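Hydroxyethylphosphonate dioxygenase (Streptomyces albus, PDB 6B9R) probably uses iron and dioxygen to cleave the carbon-carbon bond of 2-hydroxyethylphosphonate, giving hydroxymethylphosphonate and formate. Local coordinates at residues G106-Y111 / P189-A194; A325-F330 / V349-P354; V375-R380 / F404-E409. All blocks are in the same frame, centred on the assembly; numbering follows the deposited sequence.

Contact 1. Residues G106-Y111 / P189-A194. With FE (Fe (III) ion), chain E; 2HE ((2-hydroxyethyl)phosphonic acid), chain F.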
loop_
_atom_site.group_PDB
_atom_site.type_symbol
_atom_site.label_atom_id
_atom_site.label_comp_id
_atom_site.label_asym_id
_atom_site.label_seq_id
_atom_site.Cartn_x
_atom_site.Cartn_y
_atom_site.Cartn_z
ATOM N N GLY A 106 5.691 41.163 0.010
ATOM C CA GLY A 106 4.796 41.405 -1.096
ATOM C C GLY A 106 4.177 40.121 -1.607
ATOM O O GLY A 106 4.646 39.021 -1.296
ATOM N N PRO A 107 3.097 40.235 -2.382
ATOM C CA PRO A 107 2.497 39.044 -3.002
ATOM C C PRO A 107 3.544 38.240 -3.757
ATOM O O PRO A 107 4.380 38.794 -4.474
ATOM C CB PRO A 107 1.440 39.629 -3.946
ATOM C CG PRO A 107 1.112 40.974 -3.361
ATOM C CD PRO A 107 2.399 41.477 -2.765
ATOM N N TYR A 108 3.511 36.928 -3.574
ATOM C CA TYR A 108 4.521 36.051 -4.151
ATOM C C TYR A 108 3.933 34.993 -5.069
ATOM O O TYR A 108 4.474 34.757 -6.153
ATOM C CB TYR A 108 5.339 35.387 -3.022
ATOM C CG TYR A 108 6.678 34.846 -3.478
ATOM C CD1 TYR A 108 7.817 35.648 -3.460
ATOM C CD2 TYR A 108 6.797 33.544 -3.955
ATOM C CE1 TYR A 108 9.043 35.162 -3.888
ATOM C CE2 TYR A 108 8.015 33.048 -4.387
ATOM C CZ TYR A 108 9.136 33.863 -4.358
ATOM O OH TYR A 108 10.351 33.366 -4.788
ATOM N N TYR A 109 2.822 34.369 -4.675
ATOM C CA TYR A 109 2.113 33.398 -5.498
ATOM C C TYR A 109 0.618 33.688 -5.438
ATOM O O TYR A 109 0.109 34.159 -4.419
ATOM C CB TYR A 109 2.303 31.955 -5.010
ATOM C CG TYR A 109 3.697 31.369 -5.052
ATOM C CD1 TYR A 109 4.519 31.520 -6.163
ATOM C CD2 TYR A 109 4.170 30.616 -3.984
ATOM C CE1 TYR A 109 5.783 30.956 -6.192
ATOM C CE2 TYR A 109 5.428 30.050 -4.003
ATOM C CZ TYR A 109 6.231 30.220 -5.110
ATOM O OH TYR A 109 7.483 29.649 -5.121
ATOM N N GLU A 110 -0.082 33.403 -6.532
ATOM C CA GLU A 110 -1.524 33.182 -6.486
ATOM C C GLU A 110 -1.793 31.717 -6.777
ATOM O O GLU A 110 -1.359 31.205 -7.818
ATOM C CB GLU A 110 -2.295 34.041 -7.496
ATOM C CG GLU A 110 -3.813 33.774 -7.405
ATOM C CD GLU A 110 -4.645 34.446 -8.491
ATOM O OE1 GLU A 110 -4.066 35.058 -9.404
ATOM O OE2 GLU A 110 -5.892 34.344 -8.423
ATOM N N TYR A 111 -2.505 31.057 -5.861
ATOM C CA TYR A 111 -2.874 29.651 -5.976
ATOM C C TYR A 111 -4.325 29.510 -6.418
ATOM O O TYR A 111 -5.195 30.266 -5.976
ATOM C CB TYR A 111 -2.732 28.913 -4.643
ATOM C CG TYR A 111 -1.373 28.879 -3.993
ATOM C CD1 TYR A 111 -0.958 29.911 -3.161
ATOM C CD2 TYR A 111 -0.529 27.787 -4.159
ATOM C CE1 TYR A 111 0.271 29.871 -2.531
ATOM C CE2 TYR A 111 0.710 27.738 -3.535
ATOM C CZ TYR A 111 1.101 28.785 -2.722
ATOM O OH TYR A 111 2.320 28.742 -2.089
ATOM N N PRO A 189 13.193 21.454 -0.732
ATOM C CA PRO A 189 12.748 22.856 -0.751
ATOM C C PRO A 189 12.895 23.458 -2.137
ATOM O O PRO A 189 13.836 23.144 -2.867
ATOM C CB PRO A 189 13.683 23.548 0.255
ATOM C CG PRO A 189 14.324 22.419 1.048
ATOM C CD PRO A 189 14.393 21.261 0.104
ATOM N N HIS A 190 11.954 24.329 -2.505
ATOM C CA HIS A 190 11.985 24.898 -3.848
ATOM C C HIS A 190 11.237 26.225 -3.881
ATOM O O HIS A 190 10.550 26.606 -2.926
ATOM C CB HIS A 190 11.421 23.914 -4.883
ATOM C CG HIS A 190 10.048 23.408 -4.566
ATOM N ND1 HIS A 190 9.816 22.373 -3.688
ATOM C CD2 HIS A 190 8.833 23.792 -5.024
ATOM C CE1 HIS A 190 8.516 22.144 -3.613
ATOM N NE2 HIS A 190 7.899 22.991 -4.417
ATOM N N SER A 191 11.420 26.951 -4.991
ATOM C CA SER A 191 10.742 28.223 -5.209
ATOM C C SER A 191 10.604 28.471 -6.705
ATOM O O SER A 191 11.229 27.798 -7.529
ATOM C CB SER A 191 11.489 29.380 -4.539
ATOM O OG SER A 191 10.687 30.553 -4.515
ATOM N N PHE A 192 9.771 29.461 -7.045
ATOM C CA PHE A 192 9.549 29.873 -8.428
ATOM C C PHE A 192 9.437 31.388 -8.503
ATOM O O PHE A 192 8.802 32.011 -7.648
ATOM C CB PHE A 192 8.267 29.281 -9.022
ATOM C CG PHE A 192 8.142 27.806 -8.869
ATOM C CD1 PHE A 192 7.568 27.266 -7.722
ATOM C CD2 PHE A 192 8.565 26.951 -9.876
ATOM C CE1 PHE A 192 7.420 25.890 -7.570
ATOM C CE2 PHE A 192 8.414 25.563 -9.737
ATOM C CZ PHE A 192 7.847 25.039 -8.576
ATOM N N THR A 193 10.053 31.975 -9.530
ATOM C CA THR A 193 9.914 33.391 -9.843
ATOM C C THR A 193 9.664 33.548 -11.340
ATOM O O THR A 193 9.800 32.598 -12.115
ATOM C CB THR A 193 11.169 34.189 -9.455
ATOM O OG1 THR A 193 12.273 33.722 -10.234
ATOM C CG2 THR A 193 11.497 34.022 -7.970
ATOM N N ALA A 194 9.312 34.766 -11.753
ATOM C CA ALA A 194 9.170 35.108 -13.165
ATOM C C ALA A 194 10.374 35.926 -13.610
ATOM O O ALA A 194 10.791 36.852 -12.906
ATOM C CB ALA A 194 7.883 35.898 -13.427
HETATM FE FE FE E . 5.787 22.643 -4.071
HETATM O O3 2HE F . 5.114 24.617 -2.762
HETATM P P 2HE F . 4.968 26.096 -2.822
HETATM O O1 2HE F . 6.092 26.805 -1.914
HETATM O O2 2HE F . 3.501 26.565 -2.333
HETATM C CA 2HE F . 5.212 26.534 -4.558
HETATM C CB 2HE F . 4.532 25.454 -5.395
HETATM O O4 2HE F . 5.325 24.258 -5.461
HETATM O O HOH W 1 6.845 34.077 -7.628
HETATM O O HOH W 2 8.034 27.919 -2.915
HETATM O O HOH W 3 3.285 22.652 -4.591
#
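Tyr108 and Tyr109 reach strand 190-194 with their hydroxyl ends, beside the iron site of a cupin barrel. The two neighbours sit at a classic beta bulge opposite Ile101. Two direct hydrogen bonds cross. Tyr108 OH donates at 2.8 Å to Ser191 OG, which stands anti to its backbone N (chi1 -168°) and so meets the phenol. Ser191 OG is also hydrogen-bonded to Glu144 O and Tyr108 OH to Glu144 N. Phe192 N donates to Tyr109 OH at 3.0 Å, a bent bond of 138°. Two waters add bridges. One donates to Tyr108 O and Phe192 O. The other accepts from Tyr109 OH and donates to His190 O and to the substrate phosphonate. Tyr108 CD2 lies over the centre of the Tyr109 ring, 3.4 Å above its plane. The Tyr109 and Phe192 side chains cross at about a right angle. At the metal, His190 NE2 binds iron at 2.2 Å, together with His149 and Gln153. The substrate chelates the iron through its O3 and O4. Lys29 and Trp449 of the second subunit also hold the substrate. Phe192 CE1 meets substrate O4 at 3.4 Å, and Tyr111 OH donates to substrate O2 in a very short bond of 2.5 Å.

Contact 2. Residues A325-F330 / V349-P354; sequences APAYRF and VLTARP
Tyr328 and Val349 lie side by side and point the same way, as a non-hydrogen-bonded pair of an antiparallel sheet. The pair joins the start of strand 328-332 to the end of strand 343-349, within the second beta-rich, cupin-like half of the chain. The Tyr328 ring turns an edge to its partner. Its CD1 is 4.1 Å from Val349 CA, and its CE1 approaches Val349 CG1. Ala327 sets its CB over the centre of the same ring. Ala327 and Tyr328 form a classic beta bulge opposite Tyr320.

Beyond the pair, the chain turns after Val349, and the amides of Leu350 and Thr351 both grip one oxygen. Leu350 N donates to Ala327 O at 2.8 Å, tilted 25° from the carbonyl plane. Thr351 N donates to the same oxygen, Ala327 O, at 3.1 Å, in the carbonyl plane and on a lone pair. Leu350 points toward 325-330. Its CD1 rests against Pro326 CB and against the backbone where Tyr328 joins Arg329. Arg329 carries its guanidinium elsewhere, to a salt bridge with Asp348.

The Thr351 side chain is split between two tasks. OG1 is anti to the backbone N (chi1 177°), which leaves CG2 facing Ala327 CB at 3.6 Å. OG1 itself accepts from Arg353 N at 3.0 Å, which makes an ST turn, and it is also hydrogen-bonded to Asp355. This turn brings Arg353 O round toward the phenol end of Tyr328. Tyr328 OH has its main partner in Ala356 O. A water donates to Arg353 O at 2.7 Å and, weakly, to Tyr328 OH at 3.3 Å.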
loop_
_atom_site.group_PDB
_atom_site.type_symbol
_atom_site.label_atom_id
_atom_site.label_comp_id
_atom_site.label_asym_id
_atom_site.label_seq_id
_atom_site.Cartn_x
_atom_site.Cartn_y
_atom_site.Cartn_z
ATOM N N ALA A 325 -2.414 7.552 -39.251
ATOM C CA ALA A 325 -3.627 8.331 -38.977
ATOM C C ALA A 325 -3.627 8.743 -37.510
ATOM O O ALA A 325 -4.298 8.133 -36.667
ATOM C CB ALA A 325 -4.885 7.538 -39.333
ATOM N N PRO A 326 -2.889 9.797 -37.167
ATOM C CA PRO A 326 -2.695 10.130 -35.748
ATOM C C PRO A 326 -3.921 10.840 -35.202
ATOM O O PRO A 326 -4.454 11.756 -35.831
ATOM C CB PRO A 326 -1.476 11.057 -35.758
ATOM C CG PRO A 326 -1.549 11.725 -37.096
ATOM C CD PRO A 326 -2.147 10.711 -38.057
ATOM N N ALA A 327 -4.378 10.390 -34.038
ATOM C CA ALA A 327 -5.412 11.108 -33.307
ATOM C C ALA A 327 -4.824 12.024 -32.249
ATOM O O ALA A 327 -5.391 13.088 -31.967
ATOM C CB ALA A 327 -6.377 10.119 -32.644
ATOM N N TYR A 328 -3.712 11.619 -31.650
ATOM C CA TYR A 328 -3.057 12.388 -30.605
ATOM C C TYR A 328 -1.565 12.368 -30.866
ATOM O O TYR A 328 -1.035 11.402 -31.423
ATOM C CB TYR A 328 -3.296 11.800 -29.190
ATOM C CG TYR A 328 -4.714 11.365 -28.936
ATOM C CD1 TYR A 328 -5.745 12.289 -28.912
ATOM C CD2 TYR A 328 -5.020 10.028 -28.713
ATOM C CE1 TYR A 328 -7.057 11.885 -28.684
ATOM C CE2 TYR A 328 -6.315 9.618 -28.468
ATOM C CZ TYR A 328 -7.326 10.551 -28.443
ATOM O OH TYR A 328 -8.613 10.146 -28.212
ATOM N N ARG A 329 -0.886 13.418 -30.426
ATOM C CA ARG A 329 0.572 13.422 -30.403
ATOM C C ARG A 329 0.987 13.614 -28.955
ATOM O O ARG A 329 0.580 14.590 -28.316
ATOM C CB ARG A 329 1.151 14.516 -31.306
ATOM C CG ARG A 329 2.610 14.262 -31.713
ATOM C CD ARG A 329 3.580 14.698 -30.622
ATOM N NE ARG A 329 3.450 16.129 -30.350
ATOM C CZ ARG A 329 4.091 17.096 -31.003
ATOM N NH1 ARG A 329 4.947 16.816 -31.992
ATOM N NH2 ARG A 329 3.880 18.358 -30.657
ATOM N N PHE A 330 1.752 12.668 -28.429
ATOM C CA PHE A 330 2.162 12.711 -27.034
ATOM C C PHE A 330 3.594 13.206 -26.915
ATOM O O PHE A 330 4.436 12.891 -27.760
ATOM C CB PHE A 330 2.070 11.336 -26.377
ATOM C CG PHE A 330 0.692 10.737 -26.357
ATOM C CD1 PHE A 330 -0.371 11.390 -25.748
ATOM C CD2 PHE A 330 0.475 9.480 -26.896
ATOM C CE1 PHE A 330 -1.640 10.801 -25.708
ATOM C CE2 PHE A 330 -0.786 8.893 -26.855
ATOM C CZ PHE A 330 -1.841 9.561 -26.267
ATOM N N VAL A 349 -4.302 17.043 -29.076
ATOM C CA VAL A 349 -5.496 16.354 -29.545
ATOM C C VAL A 349 -5.727 16.805 -30.977
ATOM O O VAL A 349 -6.031 17.974 -31.228
ATOM C CB VAL A 349 -6.709 16.650 -28.660
ATOM C CG1 VAL A 349 -7.941 15.911 -29.196
ATOM C CG2 VAL A 349 -6.416 16.223 -27.219
ATOM N N LEU A 350 -5.558 15.877 -31.919
ATOM C CA LEU A 350 -5.580 16.196 -33.340
ATOM C C LEU A 350 -6.894 15.831 -34.003
ATOM O O LEU A 350 -7.336 16.534 -34.919
ATOM C CB LEU A 350 -4.436 15.469 -34.059
ATOM C CG LEU A 350 -3.042 15.709 -33.461
ATOM C CD1 LEU A 350 -2.007 14.820 -34.127
ATOM C CD2 LEU A 350 -2.656 17.183 -33.557
ATOM N N THR A 351 -7.531 14.760 -33.553
ATOM C CA THR A 351 -8.733 14.279 -34.207
ATOM C C THR A 351 -9.940 15.108 -33.791
ATOM O O THR A 351 -10.068 15.530 -32.635
ATOM C CB THR A 351 -8.967 12.801 -33.884
ATOM O OG1 THR A 351 -10.198 12.369 -34.478
ATOM C CG2 THR A 351 -9.018 12.567 -32.375
ATOM N N ALA A 352 -10.811 15.352 -34.760
ATOM C CA ALA A 352 -12.116 15.961 -34.562
ATOM C C ALA A 352 -13.211 14.930 -34.334
ATOM O O ALA A 352 -14.373 15.309 -34.181
ATOM C CB ALA A 352 -12.479 16.826 -35.777
ATOM N N ARG A 353 -12.876 13.648 -34.334
ATOM C CA ARG A 353 -13.848 12.583 -34.146
ATOM C C ARG A 353 -13.615 11.871 -32.820
ATOM O O ARG A 353 -12.504 11.886 -32.284
ATOM C CB ARG A 353 -13.756 11.570 -35.295
ATOM N N PRO A 354 -14.656 11.238 -32.240
ATOM C CA PRO A 354 -14.466 10.391 -31.054
ATOM C C PRO A 354 -14.001 8.980 -31.404
ATOM O O PRO A 354 -14.516 7.989 -30.884
ATOM C CB PRO A 354 -15.862 10.376 -30.427
ATOM C CG PRO A 354 -16.778 10.488 -31.596
ATOM C CD PRO A 354 -16.075 11.346 -32.619
HETATM O O HOH W 4 -11.198 10.513 -30.300
#

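Contact 3. Residues V375-R380 / F404-E409; sequences VSVRWR and FSLSAE
Arg378 NH1 grips two oxygens, Ser407 OG at 3.1 Å and a water at 2.7 Å. Both lie in the guanidinium plane, at its edge. They sit on the polar face of an antiparallel strand pair, 375-381 with 403-407, in the second cupin-like half. The Arg378 chain runs extended from CG to NE, which carries the group along the sheet from its pair mate Ser405 to Ser407. The same water also bonds Ser405 OG and donates to Ser376 O. A leucine in place of Arg378 would probably leave Ser407 OG without this donor and the water less firmly held.

Two hydrogen-bonded pairs tie the backbones. Ser376 N donates to Ser407 O at 2.8 Å, and Ser407 N returns a bond to Ser376 O. Arg378 N donates to Ser405 O almost straight (164°), and Ser405 N to Arg378 O.

The other face is apolar. Trp379 and Phe404 meet at their CB atoms, 3.6 Å apart, and their rings then lead away. The Trp379 ring continues to strand 86-89, with NE1 hydrogen-bonded to Gln84 O. Val377 and Leu406 lie side by side, with Val377 CG2 3.8 Å from Leu406 CD2.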
loop_
_atom_site.group_PDB
_atom_site.type_symbol
_atom_site.label_atom_id
_atom_site.label_comp_id
_atom_site.label_asym_id
_atom_site.label_seq_id
_atom_site.Cartn_x
_atom_site.Cartn_y
_atom_site.Cartn_z
ATOM N N VAL A 375 -11.834 20.756 -25.533
ATOM C CA VAL A 375 -11.655 19.333 -25.818
ATOM C C VAL A 375 -12.942 18.618 -25.428
ATOM O O VAL A 375 -13.385 18.716 -24.276
ATOM C CB VAL A 375 -10.456 18.739 -25.055
ATOM C CG1 VAL A 375 -10.306 17.238 -25.360
ATOM C CG2 VAL A 375 -9.171 19.485 -25.392
ATOM N N SER A 376 -13.539 17.900 -26.374
ATOM C CA SER A 376 -14.703 17.076 -26.062
ATOM C C SER A 376 -14.226 15.729 -25.532
ATOM O O SER A 376 -13.319 15.111 -26.098
ATOM C CB SER A 376 -15.595 16.892 -27.294
ATOM O OG SER A 376 -16.297 18.092 -27.625
ATOM N N VAL A 377 -14.846 15.270 -24.447
ATOM C CA VAL A 377 -14.474 14.020 -23.796
ATOM C C VAL A 377 -15.688 13.108 -23.804
ATOM O O VAL A 377 -16.802 13.549 -23.495
ATOM C CB VAL A 377 -13.975 14.248 -22.355
ATOM C CG1 VAL A 377 -13.417 12.950 -21.775
ATOM C CG2 VAL A 377 -12.916 15.357 -22.315
ATOM N N ARG A 378 -15.479 11.848 -24.171
ATOM C CA ARG A 378 -16.553 10.864 -24.182
ATOM C C ARG A 378 -16.068 9.635 -23.433
ATOM O O ARG A 378 -14.961 9.155 -23.685
ATOM C CB ARG A 378 -16.967 10.520 -25.616
ATOM C CG ARG A 378 -17.412 11.751 -26.392
ATOM C CD ARG A 378 -17.783 11.428 -27.824
ATOM N NE ARG A 378 -18.340 12.586 -28.516
ATOM C CZ ARG A 378 -17.611 13.553 -29.070
ATOM N NH1 ARG A 378 -16.281 13.512 -29.014
ATOM N NH2 ARG A 378 -18.210 14.563 -29.683
ATOM N N TRP A 379 -16.862 9.144 -22.490
ATOM C CA TRP A 379 -16.348 8.074 -21.660
ATOM C C TRP A 379 -17.486 7.153 -21.261
ATOM O O TRP A 379 -18.666 7.479 -21.412
ATOM C CB TRP A 379 -15.592 8.640 -20.442
ATOM C CG TRP A 379 -16.420 9.234 -19.340
ATOM C CD1 TRP A 379 -16.821 8.602 -18.197
ATOM C CD2 TRP A 379 -16.912 10.583 -19.246
ATOM N NE1 TRP A 379 -17.542 9.465 -17.407
ATOM C CE2 TRP A 379 -17.614 10.685 -18.023
ATOM C CE3 TRP A 379 -16.837 11.709 -20.079
ATOM C CZ2 TRP A 379 -18.238 11.863 -17.606
ATOM C CZ3 TRP A 379 -17.459 12.885 -19.667
ATOM C CH2 TRP A 379 -18.148 12.951 -18.434
ATOM N N ARG A 380 -17.106 5.984 -20.760
ATOM C CA ARG A 380 -18.050 4.986 -20.285
ATOM C C ARG A 380 -17.699 4.612 -18.852
ATOM O O ARG A 380 -16.533 4.637 -18.454
ATOM C CB ARG A 380 -18.041 3.741 -21.180
ATOM N N PHE A 404 -11.917 6.448 -22.202
ATOM C CA PHE A 404 -12.407 7.701 -22.757
ATOM C C PHE A 404 -11.666 8.038 -24.045
ATOM O O PHE A 404 -10.574 7.541 -24.322
ATOM C CB PHE A 404 -12.308 8.884 -21.769
ATOM C CG PHE A 404 -10.902 9.257 -21.341
ATOM C CD1 PHE A 404 -10.145 10.150 -22.085
ATOM C CD2 PHE A 404 -10.378 8.781 -20.147
ATOM C CE1 PHE A 404 -8.869 10.520 -21.673
ATOM C CE2 PHE A 404 -9.105 9.151 -19.720
ATOM C CZ PHE A 404 -8.343 10.018 -20.496
ATOM N N SER A 405 -12.296 8.894 -24.837
ATOM C CA SER A 405 -11.670 9.471 -26.008
ATOM C C SER A 405 -11.720 10.986 -25.900
ATOM O O SER A 405 -12.557 11.554 -25.195
ATOM C CB SER A 405 -12.368 9.017 -27.296
ATOM O OG SER A 405 -13.698 9.488 -27.314
ATOM N N LEU A 406 -10.811 11.637 -26.622
ATOM C CA LEU A 406 -10.719 13.083 -26.681
ATOM C C LEU A 406 -10.840 13.528 -28.131
ATOM O O LEU A 406 -10.405 12.824 -29.040
ATOM C CB LEU A 406 -9.389 13.568 -26.115
ATOM C CG LEU A 406 -9.015 12.960 -24.767
ATOM C CD1 LEU A 406 -7.545 13.252 -24.456
ATOM C CD2 LEU A 406 -9.932 13.532 -23.694
ATOM N N SER A 407 -11.446 14.693 -28.344
ATOM C CA SER A 407 -11.512 15.248 -29.687
ATOM C C SER A 407 -11.590 16.765 -29.597
ATOM O O SER A 407 -11.901 17.330 -28.547
ATOM C CB SER A 407 -12.711 14.698 -30.471
ATOM O OG SER A 407 -13.921 15.245 -29.985
ATOM N N ALA A 408 -11.299 17.424 -30.713
ATOM C CA ALA A 408 -11.350 18.874 -30.730
ATOM C C ALA A 408 -11.600 19.326 -32.155
ATOM O O ALA A 408 -11.185 18.661 -33.108
ATOM C CB ALA A 408 -10.052 19.491 -30.190
ATOM N N GLU A 409 -12.299 20.452 -32.296
ATOM C CA GLU A 409 -12.608 20.933 -33.638
ATOM C C GLU A 409 -11.356 21.410 -34.361
ATOM O O GLU A 409 -11.311 21.386 -35.594
ATOM C CB GLU A 409 -13.654 22.043 -33.581
ATOM C CG GLU A 409 -15.035 21.552 -33.157
ATOM C CD GLU A 409 -16.132 22.535 -33.514
ATOM O OE1 GLU A 409 -15.980 23.256 -34.521
ATOM O OE2 GLU A 409 -17.137 22.593 -32.780
HETATM O O HOH W 5 -14.089 12.423 -27.768
#

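How the contacts relate
The contacts come in series along the chain, 1 then 2 then 3. Contact 1 stands apart, with its centre about 36 Å from that of contact 2 and 34 Å from that of contact 3. It joins strands of two different sheets at the iron and substrate. Along the chain, the helices of 238-288 come after contact 1 and before the later two. Contacts 2 and 3 are neighbours, with centres about 10 Å apart. Two probable hydrogen bonds link them, Thr351 O to Ala408 N and Tyr328 OH to Leu406 N. Pro354 also packs on Arg378. Contact 2 lies where two strands of a seven-stranded sheet meet a loop, contact 3 in a three-stranded sheet. Together they join two sheets of the second half, well away from contact 1's iron.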